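Local coordinates for protein thiosulfate sulfurtransferase TUM1 (Saccharomyces cerevisiae, PDB 3UTN) that transfers sulfur through a cysteine persulfide, passing it from NFS1 to UBA4 for 2-thiolation of the wobble uridine in tRNAs, at residues Asp182-Val195 / Val303-Ser317. Sequence-based numbering, arbitrary orientation.
Sequences DKEIVDYEEMFQLV and VRLYDGSWTEWVLKS. With DMS (dimethyl sulfoxide), chain F.
At the outer edge of the parallel sheet of the C-terminal rhodanese domain, I185 and L305 form a parallel bridge between the short, weakly bonded strand 185-186 and strand 303-306. L305 N gives a nearly straight bond to E184 O, and V186 N reaches L305 O at 2.7 Å. Beside this pairing the carboxylate of E190 lies at the guanidinium edge of R304 in a two-pronged salt bridge, NH1 reaching OE1 on its syn side and NH2 reaching OE2, the two planes 33° apart. V186 CG2 lies over the centre of one guanidinium face, 3.4 Å from R304 CZ, limiting movement on that side.

The Y306 ring is sandwiched between the turn into helix 309-317, with S309 N over one face, and M191 CG over the other, 3.4 Å from the ring centroid; M191 SD adds an oblique Met-aromatic contact. Y306 OH donates to E312 OE1 (2.7 Å) and touches the edge of the Y188 ring at CD1. Without the Y306 ring, as with an alanine here, the packing between M191 and S309 would probably open into a gap and the E312 carboxylate would lose one of the bonds that fix its rotation. The start of helix 309-317 is tied to the active-site loop by backbone bonds of W310 to C282 and T311 to G283; S309 OG donates to Y306 O and accepts from the backbone N of the persulfide-forming C282.

Y188, its CG turned opposite the backbone N (chi1 174°), sends its ring toward helix 309-317, into a hole among E312, W313, K316 and S317. K316 CB lies over one face, and the hydroxyl donates a very short bond to S317 OG. W313 in turn inserts among Y188, M191, F192 and V195, its CH2 3.4 Å from V195 CB.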
ATOM      1  N   ASP A 182       6.238 -13.832  -3.546  1.00 34.11           N
ATOM      2  CA  ASP A 182       5.761 -15.134  -3.087  1.00 35.57           C
ATOM      3  C   ASP A 182       5.218 -15.094  -1.657  1.00 34.05           C
ATOM      4  O   ASP A 182       4.244 -15.769  -1.341  1.00 34.53           O
ATOM      5  CB  ASP A 182       6.869 -16.190  -3.219  1.00 39.02           C
ATOM      6  CG  ASP A 182       8.128 -15.844  -2.418  1.00 42.26           C
ATOM      7  OD1 ASP A 182       8.318 -14.662  -2.040  1.00 44.27           O
ATOM      8  OD2 ASP A 182       8.939 -16.766  -2.169  1.00 44.89           O
ATOM      9  N   LYS A 183       5.855 -14.304  -0.797  1.00 32.52           N
ATOM     10  CA  LYS A 183       5.435 -14.199   0.594  1.00 31.09           C
ATOM     11  C   LYS A 183       4.401 -13.104   0.800  1.00 29.28           C
ATOM     12  O   LYS A 183       3.764 -13.030   1.848  1.00 28.82           O
ATOM     13  CB  LYS A 183       6.641 -13.928   1.499  1.00 33.69           C
ATOM     14  CG  LYS A 183       7.426 -15.172   1.891  1.00 35.92           C
ATOM     15  CD  LYS A 183       8.423 -14.872   3.005  1.00 37.75           C
ATOM     16  CE  LYS A 183       9.680 -14.191   2.481  1.00 38.55           C
ATOM     17  NZ  LYS A 183      10.559 -13.684   3.574  1.00 39.15           N
ATOM     18  N   GLU A 184       4.241 -12.246  -0.198  1.00 27.06           N
ATOM     19  CA  GLU A 184       3.549 -10.981   0.012  1.00 26.00           C
ATOM     20  C   GLU A 184       2.346 -10.791  -0.869  1.00 25.26           C
ATOM     21  O   GLU A 184       1.446 -10.023  -0.542  1.00 24.93           O
ATOM     22  CB  GLU A 184       4.519  -9.834  -0.222  1.00 24.92           C
ATOM     23  CG  GLU A 184       5.541  -9.718   0.886  1.00 25.84           C
ATOM     24  CD  GLU A 184       4.918  -9.191   2.155  1.00 26.24           C
ATOM     25  OE1 GLU A 184       5.290  -9.665   3.238  1.00 27.48           O
ATOM     26  OE2 GLU A 184       4.050  -8.303   2.059  1.00 26.18           O
ATOM     27  N   ILE A 185       2.354 -11.473  -2.004  1.00 25.04           N
ATOM     28  CA  ILE A 185       1.346 -11.264  -3.015  1.00 25.58           C
ATOM     29  C   ILE A 185       0.632 -12.568  -3.262  1.00 26.22           C
ATOM     30  O   ILE A 185       1.255 -13.575  -3.595  1.00 27.31           O
ATOM     31  CB  ILE A 185       1.961 -10.743  -4.327  1.00 24.95           C
ATOM     32  CG1 ILE A 185       2.635  -9.394  -4.083  1.00 24.89           C
ATOM     33  CG2 ILE A 185       0.908 -10.660  -5.426  1.00 24.66           C
ATOM     34  CD1 ILE A 185       3.433  -8.866  -5.243  1.00 25.11           C
ATOM     35  N   VAL A 186      -0.679 -12.544  -3.073  1.00 26.41           N
ATOM     36  CA  VAL A 186      -1.502 -13.660  -3.467  1.00 26.82           C
ATOM     37  C   VAL A 186      -1.828 -13.428  -4.921  1.00 26.73           C
ATOM     38  O   VAL A 186      -2.275 -12.350  -5.300  1.00 26.44           O
ATOM     39  CB  VAL A 186      -2.811 -13.743  -2.676  1.00 26.95           C
ATOM     40  CG1 VAL A 186      -3.411 -15.127  -2.839  0.98 26.74           C
ATOM     41  CG2 VAL A 186      -2.568 -13.444  -1.210  0.88 26.97           C
ATOM     42  N   ASP A 187      -1.560 -14.433  -5.739  1.00 27.59           N
ATOM     43  CA  ASP A 187      -1.907 -14.366  -7.137  1.00 28.37           C
ATOM     44  C   ASP A 187      -3.345 -14.806  -7.285  1.00 27.78           C
ATOM     45  O   ASP A 187      -3.913 -15.432  -6.384  1.00 26.34           O
ATOM     46  CB  ASP A 187      -0.974 -15.248  -7.965  1.00 30.35           C
ATOM     47  CG  ASP A 187       0.436 -14.701  -8.035  0.51 31.21           C
ATOM     48  OD1 ASP A 187       0.640 -13.507  -7.721  0.68 31.77           O
ATOM     49  OD2 ASP A 187       1.343 -15.468  -8.415  0.82 32.69           O
ATOM     50  N   TYR A 188      -3.935 -14.459  -8.420  1.00 27.28           N
ATOM     51  CA  TYR A 188      -5.305 -14.812  -8.702  1.00 27.27           C
ATOM     52  C   TYR A 188      -5.535 -16.309  -8.577  1.00 27.22           C
ATOM     53  O   TYR A 188      -6.531 -16.736  -8.000  1.00 26.42           O
ATOM     54  CB  TYR A 188      -5.693 -14.376 -10.104  1.00 27.16           C
ATOM     55  CG  TYR A 188      -7.066 -14.850 -10.463  1.00 27.36           C
ATOM     56  CD1 TYR A 188      -8.190 -14.223  -9.939  1.00 27.25           C
ATOM     57  CD2 TYR A 188      -7.247 -15.955 -11.297  1.00 27.24           C
ATOM     58  CE1 TYR A 188      -9.457 -14.661 -10.254  1.00 27.75           C
ATOM     59  CE2 TYR A 188      -8.514 -16.399 -11.620  1.00 27.42           C
ATOM     60  CZ  TYR A 188      -9.611 -15.747 -11.095  1.00 27.78           C
ATOM     61  OH  TYR A 188     -10.872 -16.173 -11.406  1.00 28.72           O
ATOM     62  N   GLU A 189      -4.613 -17.090  -9.137  1.00 28.81           N
ATOM     63  CA  GLU A 189      -4.697 -18.544  -9.123  1.00 30.40           C
ATOM     64  C   GLU A 189      -5.001 -19.025  -7.712  1.00 29.36           C
ATOM     65  O   GLU A 189      -5.980 -19.731  -7.487  1.00 29.33           O
ATOM     66  CB  GLU A 189      -3.396 -19.170  -9.650  1.00 33.43           C
ATOM     67  CG  GLU A 189      -3.406 -20.696  -9.717  1.00 36.78           C
ATOM     68  CD  GLU A 189      -2.219 -21.278 -10.469  1.00 39.05           C
ATOM     69  OE1 GLU A 189      -1.083 -20.785 -10.291  1.00 41.41           O
ATOM     70  OE2 GLU A 189      -2.421 -22.244 -11.238  1.00 42.38           O
ATOM     71  N   GLU A 190      -4.182 -18.599  -6.757  1.00 27.37           N
ATOM     72  CA  GLU A 190      -4.385 -18.984  -5.377  1.00 27.04           C
ATOM     73  C   GLU A 190      -5.685 -18.424  -4.833  1.00 26.01           C
ATOM     74  O   GLU A 190      -6.444 -19.140  -4.196  1.00 26.22           O
ATOM     75  CB  GLU A 190      -3.226 -18.526  -4.511  1.00 26.96           C
ATOM     76  CG  GLU A 190      -3.297 -19.081  -3.105  1.00 28.00           C
ATOM     77  CD  GLU A 190      -2.243 -18.496  -2.204  1.00 28.13           C
ATOM     78  OE1 GLU A 190      -1.331 -17.824  -2.720  1.00 29.11           O
ATOM     79  OE2 GLU A 190      -2.332 -18.700  -0.980  1.00 29.30           O
ATOM     80  N   MET A 191      -5.932 -17.141  -5.086  1.00 25.20           N
ATOM     81  CA  MET A 191      -7.167 -16.508  -4.651  1.00 25.61           C
ATOM     82  C   MET A 191      -8.362 -17.285  -5.155  1.00 24.95           C
ATOM     83  O   MET A 191      -9.252 -17.642  -4.393  1.00 24.69           O
ATOM     84  CB  MET A 191      -7.253 -15.076  -5.164  1.00 25.48           C
ATOM     85  CG  MET A 191      -6.517 -14.100  -4.285  1.00 25.55           C
ATOM     86  SD  MET A 191      -7.024 -14.237  -2.567  1.00 26.19           S
ATOM     87  CE  MET A 191      -8.654 -13.506  -2.583  1.00 25.90           C
ATOM     88  N   PHE A 192      -8.361 -17.548  -6.453  1.00 25.71           N
ATOM     89  CA  PHE A 192      -9.457 -18.256  -7.056  1.00 26.51           C
ATOM     90  C   PHE A 192      -9.594 -19.655  -6.489  1.00 26.04           C
ATOM     91  O   PHE A 192     -10.685 -20.048  -6.125  1.00 26.27           O
ATOM     92  CB  PHE A 192      -9.343 -18.309  -8.571  1.00 27.10           C
ATOM     93  CG  PHE A 192     -10.546 -18.897  -9.215  1.00 28.17           C
ATOM     94  CD1 PHE A 192     -11.757 -18.223  -9.172  1.00 27.53           C
ATOM     95  CD2 PHE A 192     -10.491 -20.149  -9.814  1.00 28.46           C
ATOM     96  CE1 PHE A 192     -12.885 -18.768  -9.748  1.00 28.62           C
ATOM     97  CE2 PHE A 192     -11.619 -20.701 -10.390  1.00 28.74           C
ATOM     98  CZ  PHE A 192     -12.819 -20.010 -10.356  1.00 28.97           C
ATOM     99  N   GLN A 193      -8.488 -20.387  -6.401  1.00 27.73           N
ATOM    100  CA  GLN A 193      -8.520 -21.731  -5.827  1.00 28.32           C
ATOM    101  C   GLN A 193      -9.069 -21.688  -4.412  1.00 27.79           C
ATOM    102  O   GLN A 193      -9.931 -22.481  -4.058  1.00 27.26           O
ATOM    103  CB  GLN A 193      -7.143 -22.402  -5.853  1.00 30.61           C
ATOM    104  CG  GLN A 193      -7.111 -23.809  -5.254  1.00 32.55           C
ATOM    105  CD  GLN A 193      -8.224 -24.731  -5.759  1.00 34.83           C
ATOM    106  OE1 GLN A 193      -8.778 -24.541  -6.846  1.00 35.75           O
ATOM    107  NE2 GLN A 193      -8.549 -25.744  -4.962  1.00 35.30           N
ATOM    108  N   LEU A 194      -8.577 -20.744  -3.617  1.00 26.94           N
ATOM    109  CA  LEU A 194      -9.050 -20.580  -2.252  1.00 26.82           C
ATOM    110  C   LEU A 194     -10.544 -20.351  -2.217  1.00 26.11           C
ATOM    111  O   LEU A 194     -11.247 -20.916  -1.388  1.00 26.72           O
ATOM    112  CB  LEU A 194      -8.322 -19.424  -1.568  1.00 26.73           C
ATOM    113  CG  LEU A 194      -6.878 -19.759  -1.209  1.00 27.00           C
ATOM    114  CD1 LEU A 194      -6.130 -18.483  -0.877  1.00 26.34           C
ATOM    115  CD2 LEU A 194      -6.827 -20.776  -0.074  1.00 27.47           C
ATOM    116  N   VAL A 195     -11.023 -19.526  -3.137  1.00 25.66           N
ATOM    117  CA  VAL A 195     -12.431 -19.210  -3.194  1.00 25.82           C
ATOM    118  C   VAL A 195     -13.203 -20.354  -3.825  1.00 25.30           C
ATOM    119  O   VAL A 195     -14.246 -20.747  -3.317  1.00 24.38           O
ATOM    120  CB  VAL A 195     -12.678 -17.906  -3.963  1.00 25.60           C
ATOM    121  CG1 VAL A 195     -14.166 -17.663  -4.140  1.00 25.67           C
ATOM    122  CG2 VAL A 195     -12.039 -16.753  -3.214  1.00 25.75           C
ATOM    123  N   VAL A 303       0.395 -11.597   6.278  1.00 24.50           N
ATOM    124  CA  VAL A 303      -0.585 -10.853   5.549  1.00 23.70           C
ATOM    125  C   VAL A 303      -0.019 -10.741   4.163  1.00 23.41           C
ATOM    126  O   VAL A 303       1.118 -10.327   3.973  1.00 24.54           O
ATOM    127  CB  VAL A 303      -0.808  -9.464   6.139  1.00 23.42           C
ATOM    128  CG1 VAL A 303      -1.990  -8.798   5.455  1.00 23.08           C
ATOM    129  CG2 VAL A 303      -1.057  -9.575   7.628  1.00 23.34           C
ATOM    130  N   ARG A 304      -0.805 -11.164   3.194  1.00 22.99           N
ATOM    131  CA  ARG A 304      -0.413 -10.996   1.828  1.00 23.11           C
ATOM    132  C   ARG A 304      -1.411 -10.106   1.159  1.00 22.35           C
ATOM    133  O   ARG A 304      -2.532  -9.927   1.634  1.00 22.46           O
ATOM    134  CB  ARG A 304      -0.333 -12.337   1.130  1.00 23.83           C
ATOM    135  CG  ARG A 304       0.853 -13.164   1.577  1.00 24.50           C
ATOM    136  CD  ARG A 304       0.878 -14.466   0.809  1.00 24.97           C
ATOM    137  NE  ARG A 304      -0.377 -15.184   0.992  1.00 24.65           N
ATOM    138  CZ  ARG A 304      -0.862 -16.062   0.125  1.00 24.75           C
ATOM    139  NH1 ARG A 304      -0.206 -16.318  -1.004  1.00 24.60           N
ATOM    140  NH2 ARG A 304      -2.013 -16.661   0.380  1.00 24.74           N
ATOM    141  N   LEU A 305      -0.978  -9.509   0.069  1.00 21.99           N
ATOM    142  CA  LEU A 305      -1.853  -8.698  -0.713  1.00 21.27           C
ATOM    143  C   LEU A 305      -2.263  -9.496  -1.916  1.00 21.49           C
ATOM    144  O   LEU A 305      -1.419  -9.976  -2.672  1.00 21.78           O
ATOM    145  CB  LEU A 305      -1.156  -7.427  -1.161  1.00 20.72           C
ATOM    146  CG  LEU A 305      -2.065  -6.565  -2.029  1.00 21.03           C
ATOM    147  CD1 LEU A 305      -2.963  -5.709  -1.159  1.00 21.22           C
ATOM    148  CD2 LEU A 305      -1.219  -5.711  -2.940  1.00 21.32           C
ATOM    149  N   TYR A 306      -3.566  -9.638  -2.088  1.00 21.24           N
ATOM    150  CA  TYR A 306      -4.083 -10.093  -3.343  1.00 21.92           C
ATOM    151  C   TYR A 306      -3.972  -8.884  -4.251  1.00 21.70           C
ATOM    152  O   TYR A 306      -4.830  -8.012  -4.261  1.00 21.17           O
ATOM    153  CB  TYR A 306      -5.525 -10.571  -3.217  1.00 21.95           C
ATOM    154  CG  TYR A 306      -6.160 -10.829  -4.555  1.00 22.33           C
ATOM    155  CD1 TYR A 306      -5.394 -11.272  -5.631  1.00 22.85           C
ATOM    156  CD2 TYR A 306      -7.517 -10.635  -4.749  1.00 21.91           C
ATOM    157  CE1 TYR A 306      -5.966 -11.516  -6.858  1.00 23.05           C
ATOM    158  CE2 TYR A 306      -8.100 -10.884  -5.979  1.00 22.79           C
ATOM    159  CZ  TYR A 306      -7.314 -11.316  -7.026  1.00 22.73           C
ATOM    160  OH  TYR A 306      -7.869 -11.557  -8.250  1.00 24.34           O
ATOM    161  N   ASP A 307      -2.881  -8.839  -5.000  1.00 21.79           N
ATOM    162  CA  ASP A 307      -2.559  -7.660  -5.763  1.00 22.44           C
ATOM    163  C   ASP A 307      -3.599  -7.427  -6.843  1.00 22.79           C
ATOM    164  O   ASP A 307      -4.113  -6.321  -6.978  1.00 22.71           O
ATOM    165  CB  ASP A 307      -1.164  -7.781  -6.353  1.00 23.24           C
ATOM    166  CG  ASP A 307      -0.693  -6.503  -6.982  1.00 23.55           C
ATOM    167  OD1 ASP A 307      -1.186  -5.422  -6.599  1.00 23.67           O
ATOM    168  OD2 ASP A 307       0.174  -6.580  -7.864  1.00 24.66           O
ATOM    169  N   GLY A 308      -3.930  -8.484  -7.584  1.00 23.36           N
ATOM    170  CA  GLY A 308      -4.944  -8.402  -8.629  1.00 23.08           C
ATOM    171  C   GLY A 308      -6.177  -7.738  -8.074  1.00 23.01           C
ATOM    172  O   GLY A 308      -6.823  -6.921  -8.737  1.00 22.96           O
ATOM    173  N   SER A 309      -6.482  -8.088  -6.828  1.00 23.22           N
ATOM    174  CA  SER A 309      -7.580  -7.495  -6.093  1.00 23.18           C
ATOM    175  C   SER A 309      -8.894  -7.643  -6.842  1.00 23.57           C
ATOM    176  O   SER A 309      -9.015  -8.452  -7.773  1.00 22.76           O
ATOM    177  CB  SER A 309      -7.276  -6.036  -5.747  1.00 23.60           C
ATOM    178  OG  SER A 309      -6.442  -5.976  -4.608  1.00 24.22           O
ATOM    179  N   TRP A 310      -9.867  -6.844  -6.436  1.00 23.72           N
ATOM    180  CA  TRP A 310     -11.218  -6.988  -6.912  1.00 24.43           C
ATOM    181  C   TRP A 310     -11.314  -6.899  -8.402  1.00 24.70           C
ATOM    182  O   TRP A 310     -12.018  -7.684  -9.031  1.00 24.76           O
ATOM    183  CB  TRP A 310     -12.110  -5.950  -6.270  1.00 25.26           C
ATOM    184  CG  TRP A 310     -13.527  -6.125  -6.697  1.00 25.91           C
ATOM    185  CD1 TRP A 310     -14.326  -5.223  -7.373  1.00 26.51           C
ATOM    186  CD2 TRP A 310     -14.351  -7.316  -6.525  1.00 26.09           C
ATOM    187  NE1 TRP A 310     -15.566  -5.749  -7.601  1.00 26.35           N
ATOM    188  CE2 TRP A 310     -15.647  -7.001  -7.117  1.00 26.17           C
ATOM    189  CE3 TRP A 310     -14.156  -8.561  -5.946  1.00 25.66           C
ATOM    190  CZ2 TRP A 310     -16.688  -7.914  -7.128  1.00 26.63           C
ATOM    191  CZ3 TRP A 310     -15.207  -9.470  -5.970  1.00 25.43           C
ATOM    192  CH2 TRP A 310     -16.443  -9.153  -6.542  1.00 26.54           C
ATOM    193  N   THR A 311     -10.586  -5.950  -8.974  1.00 24.99           N
ATOM    194  CA  THR A 311     -10.610  -5.732 -10.411  1.00 26.22           C
ATOM    195  C   THR A 311     -10.218  -6.985 -11.166  1.00 25.87           C
ATOM    196  O   THR A 311     -10.969  -7.471 -12.012  1.00 25.76           O
ATOM    197  CB  THR A 311      -9.687  -4.580 -10.813  1.00 26.16           C
ATOM    198  OG1 THR A 311     -10.134  -3.390 -10.156  1.00 26.93           O
ATOM    199  CG2 THR A 311      -9.723  -4.385 -12.316  1.00 26.95           C
ATOM    200  N   GLU A 312      -9.042  -7.510 -10.853  1.00 25.71           N
ATOM    201  CA  GLU A 312      -8.603  -8.727 -11.487  1.00 26.21           C
ATOM    202  C   GLU A 312      -9.560  -9.845 -11.147  1.00 26.50           C
ATOM    203  O   GLU A 312      -9.902 -10.653 -12.004  1.00 26.10           O
ATOM    204  CB  GLU A 312      -7.207  -9.103 -11.042  1.00 26.71           C
ATOM    205  CG  GLU A 312      -6.691 -10.327 -11.757  1.00 27.25           C
ATOM    206  CD  GLU A 312      -5.597 -11.023 -10.999  1.00 27.73           C
ATOM    207  OE1 GLU A 312      -5.721 -11.177  -9.763  1.00 28.03           O
ATOM    208  OE2 GLU A 312      -4.619 -11.428 -11.647  1.00 28.58           O
ATOM    209  N   TRP A 313      -9.990  -9.884  -9.890  1.00 25.91           N
ATOM    210  CA  TRP A 313     -10.908 -10.908  -9.449  1.00 26.40           C
ATOM    211  C   TRP A 313     -12.100 -10.987 -10.351  1.00 26.92           C
ATOM    212  O   TRP A 313     -12.409 -12.047 -10.884  1.00 26.68           O
ATOM    213  CB  TRP A 313     -11.388 -10.658  -8.034  1.00 25.82           C
ATOM    214  CG  TRP A 313     -12.316 -11.757  -7.645  1.00 25.83           C
ATOM    215  CD1 TRP A 313     -13.699 -11.733  -7.614  1.00 25.88           C
ATOM    216  CD2 TRP A 313     -11.946 -13.122  -7.288  1.00 25.70           C
ATOM    217  NE1 TRP A 313     -14.195 -12.948  -7.237  1.00 26.04           N
ATOM    218  CE2 TRP A 313     -13.194 -13.828  -7.029  1.00 26.05           C
ATOM    219  CE3 TRP A 313     -10.741 -13.798  -7.140  1.00 25.87           C
ATOM    220  CZ2 TRP A 313     -13.217 -15.154  -6.641  1.00 25.52           C
ATOM    221  CZ3 TRP A 313     -10.776 -15.136  -6.755  1.00 26.19           C
ATOM    222  CH2 TRP A 313     -11.987 -15.794  -6.519  1.00 25.55           C
ATOM    223  N   VAL A 314     -12.780  -9.859 -10.511  1.00 27.60           N
ATOM    224  CA  VAL A 314     -13.968  -9.775 -11.344  1.00 29.43           C
ATOM    225  C   VAL A 314     -13.651 -10.135 -12.782  1.00 30.43           C
ATOM    226  O   VAL A 314     -14.315 -10.989 -13.375  1.00 31.65           O
ATOM    227  CB  VAL A 314     -14.584  -8.374 -11.289  1.00 29.32           C
ATOM    228  CG1 VAL A 314     -15.599  -8.182 -12.407  1.00 30.08           C
ATOM    229  CG2 VAL A 314     -15.240  -8.183  -9.945  1.00 30.12           C
ATOM    230  N   LEU A 315     -12.624  -9.493 -13.325  1.00 30.57           N
ATOM    231  CA  LEU A 315     -12.259  -9.677 -14.724  1.00 31.07           C
ATOM    232  C   LEU A 315     -11.893 -11.115 -15.047  1.00 31.03           C
ATOM    233  O   LEU A 315     -12.222 -11.612 -16.118  1.00 31.46           O
ATOM    234  CB  LEU A 315     -11.124  -8.735 -15.115  1.00 31.08           C
ATOM    235  CG  LEU A 315     -11.554  -7.278 -15.291  1.00 31.90           C
ATOM    236  CD1 LEU A 315     -10.355  -6.378 -15.541  1.00 32.25           C
ATOM    237  CD2 LEU A 315     -12.577  -7.151 -16.411  1.00 33.04           C
ATOM    238  N   LYS A 316     -11.231 -11.786 -14.112  1.00 30.19           N
ATOM    239  CA  LYS A 316     -10.816 -13.160 -14.335  1.00 31.01           C
ATOM    240  C   LYS A 316     -11.884 -14.178 -13.941  1.00 31.05           C
ATOM    241  O   LYS A 316     -11.966 -15.250 -14.536  1.00 30.93           O
ATOM    242  CB  LYS A 316      -9.510 -13.451 -13.602  1.00 30.68           C
ATOM    243  CG  LYS A 316      -8.271 -12.884 -14.275  1.00 31.03           C
ATOM    244  CD  LYS A 316      -7.021 -13.405 -13.597  1.00 30.98           C
ATOM    245  CE  LYS A 316      -5.754 -12.988 -14.314  1.00 31.74           C
ATOM    246  NZ  LYS A 316      -4.554 -13.391 -13.531  1.00 33.44           N
ATOM    247  N   SER A 317     -12.698 -13.840 -12.945  1.00 31.65           N
ATOM    248  CA  SER A 317     -13.635 -14.798 -12.356  1.00 32.20           C
ATOM    249  C   SER A 317     -15.034 -14.685 -12.924  1.00 33.58           C
ATOM    250  O   SER A 317     -15.773 -15.667 -12.967  1.00 34.01           O
ATOM    251  CB  SER A 317     -13.703 -14.616 -10.843  1.00 30.79           C
ATOM    252  OG  SER A 317     -12.410 -14.623 -10.274  1.00 29.52           O
TER
HETATM  253  S   DMS F 405       9.680 -14.547  -5.556  1.00 68.67           S
HETATM  254  O   DMS F 405       9.542 -13.676  -4.355  1.00 64.65           O
HETATM  255  C1  DMS F 405       8.995 -13.765  -6.923  1.00 65.24           C
HETATM  256  C2  DMS F 405      11.340 -14.603  -6.037  1.00 66.82           C
HETATM  257  O   HOH W   1       3.666 -11.519   4.500  1.00 33.69           O
HETATM  258  O   HOH W   2      -2.530 -10.672  -7.384  1.00 27.23           O
HETATM  259  O   HOH W   3      -3.047 -12.252  -9.637  1.00 28.12           O